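PDB 3ZH9: DNA polymerase III subunit delta, which probably serves in the clamp loader as the wrench that opens the beta sliding clamp, so that the clamp can be loaded onto primed DNA for replication. Local coordinates for residues L176-N179 against S184-Q187; E216-E221 against Y239-Q244; F220-K225 against A253-Q258. One frame throughout, in Å; residues are numbered along the deposited sequence.

Contact 1. Residues L176-N179 against S184-Q187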
loop_
_atom_site.group_PDB
_atom_site.type_symbol
_atom_site.label_atom_id
_atom_site.label_comp_id
_atom_site.label_asym_id
_atom_site.label_seq_id
_atom_site.Cartn_x
_atom_site.Cartn_y
_atom_site.Cartn_z
ATOM N N LEU A 176 -8.401 -8.667 8.473
ATOM C CA LEU A 176 -8.921 -9.750 7.638
ATOM C C LEU A 176 -9.935 -9.243 6.597
ATOM O O LEU A 176 -9.890 -9.627 5.425
ATOM C CB LEU A 176 -9.605 -10.800 8.525
ATOM C CG LEU A 176 -10.406 -11.895 7.806
ATOM C CD1 LEU A 176 -9.475 -12.972 7.289
ATOM C CD2 LEU A 176 -11.445 -12.514 8.729
ATOM N N LEU A 177 -10.860 -8.397 7.044
ATOM C CA LEU A 177 -11.978 -7.958 6.220
ATOM C C LEU A 177 -11.515 -7.143 5.021
ATOM O O LEU A 177 -12.106 -7.208 3.950
ATOM C CB LEU A 177 -12.969 -7.128 7.049
ATOM C CG LEU A 177 -13.864 -7.881 8.039
ATOM C CD1 LEU A 177 -14.603 -6.889 8.933
ATOM C CD2 LEU A 177 -14.840 -8.806 7.324
ATOM N N VAL A 178 -10.462 -6.357 5.204
ATOM C CA VAL A 178 -10.036 -5.483 4.126
ATOM C C VAL A 178 -8.805 -6.049 3.444
ATOM O O VAL A 178 -8.140 -5.355 2.667
ATOM C CB VAL A 178 -9.806 -4.033 4.606
ATOM C CG1 VAL A 178 -11.113 -3.482 5.209
ATOM C CG2 VAL A 178 -8.656 -3.962 5.601
ATOM N N ASN A 179 -8.528 -7.319 3.730
ATOM C CA ASN A 179 -7.414 -8.025 3.096
ATOM C C ASN A 179 -6.082 -7.330 3.320
ATOM O O ASN A 179 -5.232 -7.328 2.430
ATOM C CB ASN A 179 -7.643 -8.167 1.587
ATOM C CG ASN A 179 -7.081 -9.476 1.024
ATOM O OD1 ASN A 179 -7.066 -10.498 1.706
ATOM N ND2 ASN A 179 -6.613 -9.442 -0.219
ATOM N N SER A 184 -7.140 0.926 3.341
ATOM C CA SER A 184 -8.466 0.484 3.749
ATOM C C SER A 184 -8.588 0.452 5.265
ATOM O O SER A 184 -9.613 0.846 5.821
ATOM C CB SER A 184 -8.776 -0.894 3.167
ATOM O OG SER A 184 -8.650 -0.868 1.760
ATOM N N ILE A 185 -7.542 -0.010 5.937
ATOM C CA ILE A 185 -7.539 0.005 7.391
ATOM C C ILE A 185 -7.658 1.444 7.913
ATOM O O ILE A 185 -8.397 1.705 8.850
ATOM C CB ILE A 185 -6.271 -0.654 7.965
ATOM C CG1 ILE A 185 -6.262 -2.152 7.676
ATOM C CG2 ILE A 185 -6.187 -0.434 9.465
ATOM C CD1 ILE A 185 -4.865 -2.752 7.657
ATOM N N PHE A 186 -6.933 2.372 7.288
ATOM C CA PHE A 186 -6.950 3.757 7.718
ATOM C C PHE A 186 -8.358 4.312 7.548
ATOM O O PHE A 186 -8.941 4.900 8.452
ATOM C CB PHE A 186 -5.939 4.593 6.906
ATOM C CG PHE A 186 -5.913 6.038 7.298
ATOM C CD1 PHE A 186 -6.861 6.922 6.805
ATOM C CD2 PHE A 186 -4.949 6.514 8.177
ATOM C CE1 PHE A 186 -6.839 8.280 7.175
ATOM C CE2 PHE A 186 -4.921 7.856 8.562
ATOM C CZ PHE A 186 -5.867 8.744 8.061
ATOM N N GLN A 187 -8.906 4.108 6.368
ATOM C CA GLN A 187 -10.262 4.519 6.091
ATOM C C GLN A 187 -11.293 3.939 7.083
ATOM O O GLN A 187 -12.128 4.670 7.619
ATOM C CB GLN A 187 -10.611 4.156 4.652
ATOM C CG GLN A 187 -12.071 4.372 4.298
ATOM C CD GLN A 187 -12.372 4.043 2.845
ATOM O OE1 GLN A 187 -11.459 3.878 2.029
ATOM N NE2 GLN A 187 -13.655 3.943 2.518
HETATM O O HOH W 1 -9.647 -3.547 0.869
#
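V178 is the point where this short turn touches the helix that follows it, packing against S184 and I185. Just before it, the helix that holds L176 and L177 runs out. L176 O accepts a hydrogen bond from N179 N (3.2 Å), part of the Schellman motif that ends the helix, while the backbone of L177 is hydrogen-bonded to that of S214. V178 is the first residue to leave helical geometry, and its CB is aimed at the second helix. V178 CB stands 3.6 Å from S184 CB, and the isopropyl group straddles the serine. On one side V178 CG1 comes to 4.0 Å from S184 CB. The other methyl, CG2, lies between the backbone N and the carbonyl carbon (chi1 -59°), which brings it within 3.6 Å of CG1 of I185; the two side chains meet there at about a right angle. No direct hydrogen bond joins the segments. Instead a water is bound to both, donating to V178 O and lying 3.0 Å from S184 OG, so the water links V178 O at the helix end to the serine hydroxyl. Next comes N179, the C-prime residue of the motif, with a positive phi of 57°. Its side chain turns away from S184-Q187, and ND2 makes a hydrogen bond to E216 OE1. The contact thus closes the tight turn between helices 168-177 and 182-195. Helix 148-160 packs on I185 through T151, F154 and T155, and helix 215-227 touches L176 and N179 through Q217.

Contact 2. Residues E216-E221 against Y239-Q244; sequences EQNIFE and YDLLKQ
L241 reaches across from one helix and sets its two methyl groups against two successive residues of the other, N218 and I219. Its CB is aimed at the opposing helix; CG anti to the carbonyl carbon and a fully extended second torsion (chi2 -180°) carry CD1 toward I219 and CD2 toward N218. L241 CD1 lies 3.8 Å from I219 CD1, and the two side chains are turned at about a right angle. I219 does not point straight at its partner from CB. The CG1 branch leaves beside the backbone N and its last torsion swings CD1 round into the meeting point. The second methyl serves the asparagine, with L241 CD2 at 4.1 Å from N218 CB and equally far from N218 ND2. Here the two side chains run past each other in opposite senses, and the amide brings its nitrogen alongside the methyl. That is van der Waals contact, with no hydrogen bond across the segments. The backbones stay well apart, 8.2 Å between N218 CA and L241 CA at their nearest, so the bridge is made by side chains alone. Helix 248-269 also touches both partners: I251 on L241, L254 and I255 on I219. L241 and I219 are both buried. Early turns of helix 215-227 therefore meet the last turn of helix 231-243, a small, largely van der Waals contact between consecutive helices of the all-helical C-terminal domain, which probably contributes here, as in other clamp loaders, to the collar that holds the subunits together.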
loop_
_atom_site.group_PDB
_atom_site.type_symbol
_atom_site.label_atom_id
_atom_site.label_comp_id
_atom_site.label_asym_id
_atom_site.label_seq_id
_atom_site.Cartn_x
_atom_site.Cartn_y
_atom_site.Cartn_z
ATOM N N GLU A 216 -12.351 -8.201 -2.910
ATOM C CA GLU A 216 -11.104 -8.927 -3.098
ATOM C C GLU A 216 -10.926 -9.980 -2.010
ATOM O O GLU A 216 -10.392 -11.065 -2.254
ATOM C CB GLU A 216 -9.914 -7.959 -3.099
ATOM C CG GLU A 216 -8.566 -8.652 -3.242
ATOM C CD GLU A 216 -7.387 -7.686 -3.186
ATOM O OE1 GLU A 216 -7.033 -7.237 -2.070
ATOM O OE2 GLU A 216 -6.809 -7.389 -4.259
ATOM N N GLN A 217 -11.370 -9.671 -0.799
ATOM C CA GLN A 217 -11.308 -10.665 0.267
ATOM C C GLN A 217 -12.325 -11.777 0.000
ATOM O O GLN A 217 -12.045 -12.970 0.223
ATOM C CB GLN A 217 -11.553 -10.012 1.629
ATOM C CG GLN A 217 -12.005 -10.994 2.699
ATOM C CD GLN A 217 -10.890 -11.896 3.155
ATOM O OE1 GLN A 217 -9.723 -11.582 2.960
ATOM N NE2 GLN A 217 -11.238 -13.021 3.765
ATOM N N ASN A 218 -13.503 -11.391 -0.489
ATOM C CA ASN A 218 -14.520 -12.378 -0.854
ATOM C C ASN A 218 -14.002 -13.346 -1.920
ATOM O O ASN A 218 -14.168 -14.564 -1.792
ATOM C CB ASN A 218 -15.815 -11.700 -1.305
ATOM C CG ASN A 218 -16.746 -11.387 -0.135
ATOM O OD1 ASN A 218 -16.946 -12.218 0.752
ATOM N ND2 ASN A 218 -17.292 -10.185 -0.116
ATOM N N ILE A 219 -13.357 -12.804 -2.953
ATOM C CA ILE A 219 -12.730 -13.631 -3.995
ATOM C C ILE A 219 -11.725 -14.601 -3.381
ATOM O O ILE A 219 -11.742 -15.798 -3.676
ATOM C CB ILE A 219 -12.007 -12.774 -5.067
ATOM C CG1 ILE A 219 -12.995 -11.869 -5.807
ATOM C CG2 ILE A 219 -11.210 -13.660 -6.037
ATOM C CD1 ILE A 219 -14.326 -12.517 -6.093
ATOM N N PHE A 220 -10.847 -14.092 -2.519
ATOM C CA PHE A 220 -9.896 -14.965 -1.840
ATOM C C PHE A 220 -10.621 -16.126 -1.159
ATOM O O PHE A 220 -10.255 -17.296 -1.316
ATOM C CB PHE A 220 -9.060 -14.192 -0.804
ATOM C CG PHE A 220 -8.129 -15.071 -0.010
ATOM C CD1 PHE A 220 -6.948 -15.540 -0.570
ATOM C CD2 PHE A 220 -8.442 -15.448 1.285
ATOM C CE1 PHE A 220 -6.093 -16.362 0.151
ATOM C CE2 PHE A 220 -7.596 -16.267 2.006
ATOM C CZ PHE A 220 -6.419 -16.729 1.434
ATOM N N GLU A 221 -11.655 -15.795 -0.404
ATOM C CA GLU A 221 -12.376 -16.795 0.388
ATOM C C GLU A 221 -13.112 -17.773 -0.503
ATOM O O GLU A 221 -13.174 -18.976 -0.217
ATOM C CB GLU A 221 -13.368 -16.122 1.344
ATOM C CG GLU A 221 -12.723 -15.507 2.580
ATOM C CD GLU A 221 -11.970 -16.529 3.428
ATOM O OE1 GLU A 221 -12.190 -17.750 3.244
ATOM O OE2 GLU A 221 -11.153 -16.107 4.278
ATOM N N TYR A 239 -23.088 -16.402 -4.713
ATOM C CA TYR A 239 -24.428 -15.848 -4.806
ATOM C C TYR A 239 -24.482 -14.433 -4.234
ATOM O O TYR A 239 -25.010 -13.521 -4.873
ATOM C CB TYR A 239 -25.436 -16.744 -4.083
ATOM C CG TYR A 239 -26.866 -16.272 -4.213
ATOM C CD1 TYR A 239 -27.474 -16.173 -5.462
ATOM C CD2 TYR A 239 -27.613 -15.927 -3.091
ATOM C CE1 TYR A 239 -28.799 -15.747 -5.591
ATOM C CE2 TYR A 239 -28.934 -15.498 -3.212
ATOM C CZ TYR A 239 -29.517 -15.416 -4.467
ATOM O OH TYR A 239 -30.819 -14.991 -4.595
ATOM N N ASP A 240 -23.927 -14.259 -3.035
ATOM C CA ASP A 240 -23.914 -12.954 -2.372
ATOM C C ASP A 240 -23.297 -11.881 -3.262
ATOM O O ASP A 240 -23.792 -10.761 -3.318
ATOM C CB ASP A 240 -23.170 -13.012 -1.032
ATOM C CG ASP A 240 -23.959 -13.727 0.045
ATOM O OD1 ASP A 240 -25.209 -13.722 -0.032
ATOM O OD2 ASP A 240 -23.332 -14.290 0.970
ATOM N N LEU A 241 -22.210 -12.220 -3.945
ATOM C CA LEU A 241 -21.608 -11.283 -4.893
ATOM C C LEU A 241 -22.620 -10.812 -5.941
ATOM O O LEU A 241 -22.842 -9.609 -6.108
ATOM C CB LEU A 241 -20.380 -11.903 -5.556
ATOM C CG LEU A 241 -19.268 -12.123 -4.528
ATOM C CD1 LEU A 241 -18.031 -12.738 -5.156
ATOM C CD2 LEU A 241 -18.942 -10.799 -3.826
ATOM N N LEU A 242 -23.235 -11.765 -6.636
ATOM C CA LEU A 242 -24.255 -11.456 -7.634
ATOM C C LEU A 242 -25.377 -10.650 -7.005
ATOM O O LEU A 242 -25.882 -9.704 -7.607
ATOM C CB LEU A 242 -24.830 -12.744 -8.228
ATOM C CG LEU A 242 -23.799 -13.666 -8.878
ATOM C CD1 LEU A 242 -24.368 -15.061 -9.058
ATOM C CD2 LEU A 242 -23.350 -13.092 -10.192
ATOM N N LYS A 243 -25.754 -11.035 -5.789
ATOM C CA LYS A 243 -26.915 -10.467 -5.107
ATOM C C LYS A 243 -26.702 -9.002 -4.730
ATOM O O LYS A 243 -27.663 -8.232 -4.651
ATOM C CB LYS A 243 -27.278 -11.304 -3.873
ATOM C CG LYS A 243 -28.762 -11.348 -3.562
ATOM C CD LYS A 243 -29.033 -12.104 -2.271
ATOM N N GLN A 244 -25.446 -8.617 -4.499
ATOM C CA GLN A 244 -25.112 -7.206 -4.293
ATOM C C GLN A 244 -24.645 -6.595 -5.613
ATOM O O GLN A 244 -23.885 -5.630 -5.646
ATOM C CB GLN A 244 -24.092 -7.010 -3.155
ATOM C CG GLN A 244 -22.753 -7.691 -3.352
ATOM C CD GLN A 244 -21.993 -7.869 -2.045
ATOM O OE1 GLN A 244 -22.589 -8.114 -0.993
ATOM N NE2 GLN A 244 -20.671 -7.747 -2.108
#

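Contact 3. Residues F220-K225 against A253-Q258; sequences FELINK and ALISNQ
I223 puts its CD1 tip on the bent aliphatic part of Q258, 3.6 Å from Q258 CG and 3.9 Å from Q258 CB. The glutamine leaves its helix with CG anti to the backbone N and then folds at chi2 (64°), so the chain offers its CH2 groups to the isoleucine and carries the amide round toward F220. That amide comes to the edge of the phenyl ring, in its plane, with Q258 NE2 3.9 Å from F220 CD1; ring and amide planes stand 84° apart. One residue back from I223, L222 CD2 makes a looser apolar contact with I255 CD1, at 4.3 Å. The axes of segments 220-225 and 253-258 cross at -68°, 10.6 Å apart at their closest, and the side chains meet between them. In the next shell helix 286-296 fixes the polar end of Q258: NE2 donates to Q295 OE1, and OE1 accepts a weak hydrogen bond from R288. Q295 NE2 makes a hydrogen bond to N224 OD1, and Q295 touches I223, while L291 lies on F220. S234 and I237 of helix 231-243 pack on L222. The contact joins the first and third helices of the helical C-terminal domain, consistent with the collar domain of this family.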
loop_
_atom_site.group_PDB
_atom_site.type_symbol
_atom_site.label_atom_id
_atom_site.label_comp_id
_atom_site.label_asym_id
_atom_site.label_seq_id
_atom_site.Cartn_x
_atom_site.Cartn_y
_atom_site.Cartn_z
ATOM N N PHE A 220 -10.847 -14.092 -2.519
ATOM C CA PHE A 220 -9.896 -14.965 -1.840
ATOM C C PHE A 220 -10.621 -16.126 -1.159
ATOM O O PHE A 220 -10.255 -17.296 -1.316
ATOM C CB PHE A 220 -9.060 -14.192 -0.804
ATOM C CG PHE A 220 -8.129 -15.071 -0.010
ATOM C CD1 PHE A 220 -6.948 -15.540 -0.570
ATOM C CD2 PHE A 220 -8.442 -15.448 1.285
ATOM C CE1 PHE A 220 -6.093 -16.362 0.151
ATOM C CE2 PHE A 220 -7.596 -16.267 2.006
ATOM C CZ PHE A 220 -6.419 -16.729 1.434
ATOM N N GLU A 221 -11.655 -15.795 -0.404
ATOM C CA GLU A 221 -12.376 -16.795 0.388
ATOM C C GLU A 221 -13.112 -17.773 -0.503
ATOM O O GLU A 221 -13.174 -18.976 -0.217
ATOM C CB GLU A 221 -13.368 -16.122 1.344
ATOM C CG GLU A 221 -12.723 -15.507 2.580
ATOM C CD GLU A 221 -11.970 -16.529 3.428
ATOM O OE1 GLU A 221 -12.190 -17.750 3.244
ATOM O OE2 GLU A 221 -11.153 -16.107 4.278
ATOM N N LEU A 222 -13.684 -17.254 -1.582
ATOM C CA LEU A 222 -14.375 -18.110 -2.527
ATOM C C LEU A 222 -13.417 -19.186 -3.014
ATOM O O LEU A 222 -13.802 -20.333 -3.195
ATOM C CB LEU A 222 -14.865 -17.287 -3.710
ATOM C CG LEU A 222 -15.392 -18.076 -4.907
ATOM C CD1 LEU A 222 -16.537 -18.972 -4.477
ATOM C CD2 LEU A 222 -15.830 -17.102 -5.997
ATOM N N ILE A 223 -12.157 -18.815 -3.222
ATOM C CA ILE A 223 -11.187 -19.768 -3.739
ATOM C C ILE A 223 -10.783 -20.763 -2.662
ATOM O O ILE A 223 -10.581 -21.949 -2.951
ATOM C CB ILE A 223 -9.956 -19.070 -4.370
ATOM C CG1 ILE A 223 -10.351 -18.412 -5.689
ATOM C CG2 ILE A 223 -8.836 -20.073 -4.630
ATOM C CD1 ILE A 223 -9.382 -17.328 -6.149
ATOM N N ASN A 224 -10.680 -20.303 -1.416
ATOM C CA ASN A 224 -10.428 -21.243 -0.318
ATOM C C ASN A 224 -11.512 -22.300 -0.214
ATOM O O ASN A 224 -11.229 -23.494 -0.140
ATOM C CB ASN A 224 -10.317 -20.525 1.019
ATOM C CG ASN A 224 -8.908 -20.112 1.329
ATOM O OD1 ASN A 224 -7.953 -20.620 0.736
ATOM N ND2 ASN A 224 -8.764 -19.181 2.258
ATOM N N LYS A 225 -12.759 -21.849 -0.208
ATOM C CA LYS A 225 -13.893 -22.745 -0.062
ATOM C C LYS A 225 -13.936 -23.760 -1.185
ATOM O O LYS A 225 -14.232 -24.931 -0.956
ATOM C CB LYS A 225 -15.188 -21.947 -0.007
ATOM C CG LYS A 225 -15.266 -21.057 1.208
ATOM C CD LYS A 225 -15.031 -21.868 2.479
ATOM C CE LYS A 225 -14.750 -20.959 3.674
ATOM N NZ LYS A 225 -14.485 -21.734 4.923
ATOM N N ALA A 253 -12.596 -11.291 -13.574
ATOM C CA ALA A 253 -11.297 -10.641 -13.663
ATOM C C ALA A 253 -10.526 -10.780 -12.356
ATOM O O ALA A 253 -9.351 -11.130 -12.361
ATOM C CB ALA A 253 -11.466 -9.163 -14.030
ATOM N N LEU A 254 -11.185 -10.508 -11.233
ATOM C CA LEU A 254 -10.550 -10.670 -9.923
ATOM C C LEU A 254 -10.151 -12.131 -9.618
ATOM O O LEU A 254 -9.102 -12.384 -9.040
ATOM C CB LEU A 254 -11.462 -10.137 -8.817
ATOM C CG LEU A 254 -11.878 -8.663 -8.943
ATOM C CD1 LEU A 254 -12.862 -8.272 -7.836
ATOM C CD2 LEU A 254 -10.684 -7.720 -8.956
ATOM N N ILE A 255 -11.015 -13.076 -9.975
ATOM C CA ILE A 255 -10.695 -14.481 -9.835
ATOM C C ILE A 255 -9.445 -14.747 -10.675
ATOM O O ILE A 255 -8.470 -15.318 -10.200
ATOM C CB ILE A 255 -11.871 -15.363 -10.290
ATOM C CG1 ILE A 255 -13.043 -15.201 -9.319
ATOM C CG2 ILE A 255 -11.444 -16.838 -10.383
ATOM C CD1 ILE A 255 -14.367 -15.797 -9.828
ATOM N N SER A 256 -9.471 -14.276 -11.914
ATOM C CA SER A 256 -8.331 -14.411 -12.813
ATOM C C SER A 256 -7.046 -13.817 -12.215
ATOM O O SER A 256 -6.000 -14.457 -12.234
ATOM C CB SER A 256 -8.656 -13.775 -14.177
ATOM O OG SER A 256 -7.580 -13.946 -15.082
ATOM N N ASN A 257 -7.118 -12.596 -11.691
ATOM C CA ASN A 257 -5.947 -11.969 -11.078
ATOM C C ASN A 257 -5.365 -12.810 -9.922
ATOM O O ASN A 257 -4.153 -12.852 -9.710
ATOM C CB ASN A 257 -6.289 -10.566 -10.540
ATOM C CG ASN A 257 -6.745 -9.598 -11.632
ATOM O OD1 ASN A 257 -6.378 -9.724 -12.802
ATOM N ND2 ASN A 257 -7.551 -8.613 -11.240
ATOM N N GLN A 258 -6.235 -13.433 -9.139
ATOM C CA GLN A 258 -5.770 -14.221 -8.009
ATOM C C GLN A 258 -5.122 -15.518 -8.477
ATOM O O GLN A 258 -4.097 -15.937 -7.931
ATOM C CB GLN A 258 -6.893 -14.499 -7.012
ATOM C CG GLN A 258 -6.461 -15.318 -5.774
ATOM C CD GLN A 258 -5.439 -14.616 -4.872
ATOM O OE1 GLN A 258 -5.096 -13.449 -5.078
ATOM N NE2 GLN A 258 -4.953 -15.336 -3.861
#

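Following the chain past the parallel-sheet domain, contact 1 comes first and closes only the four-residue turn between helices 168-177 and 182-195. It is complete before helix 215-227 begins, yet N179 reaches forward to E216, a probable hydrogen bond that ties this turn to the start of the C-terminal helices. Contacts 2 and 3 both set out from helix 215-227, and their segments overlap at F220 and E221. Contact 2 returns from the next helix, 231-243, and contact 3 from the one after, 248-269, over a longer loop. Their centres are 9 Å apart, and because the two loops start from one stretch, helices 215-227, 231-243 and 248-269 are tied together.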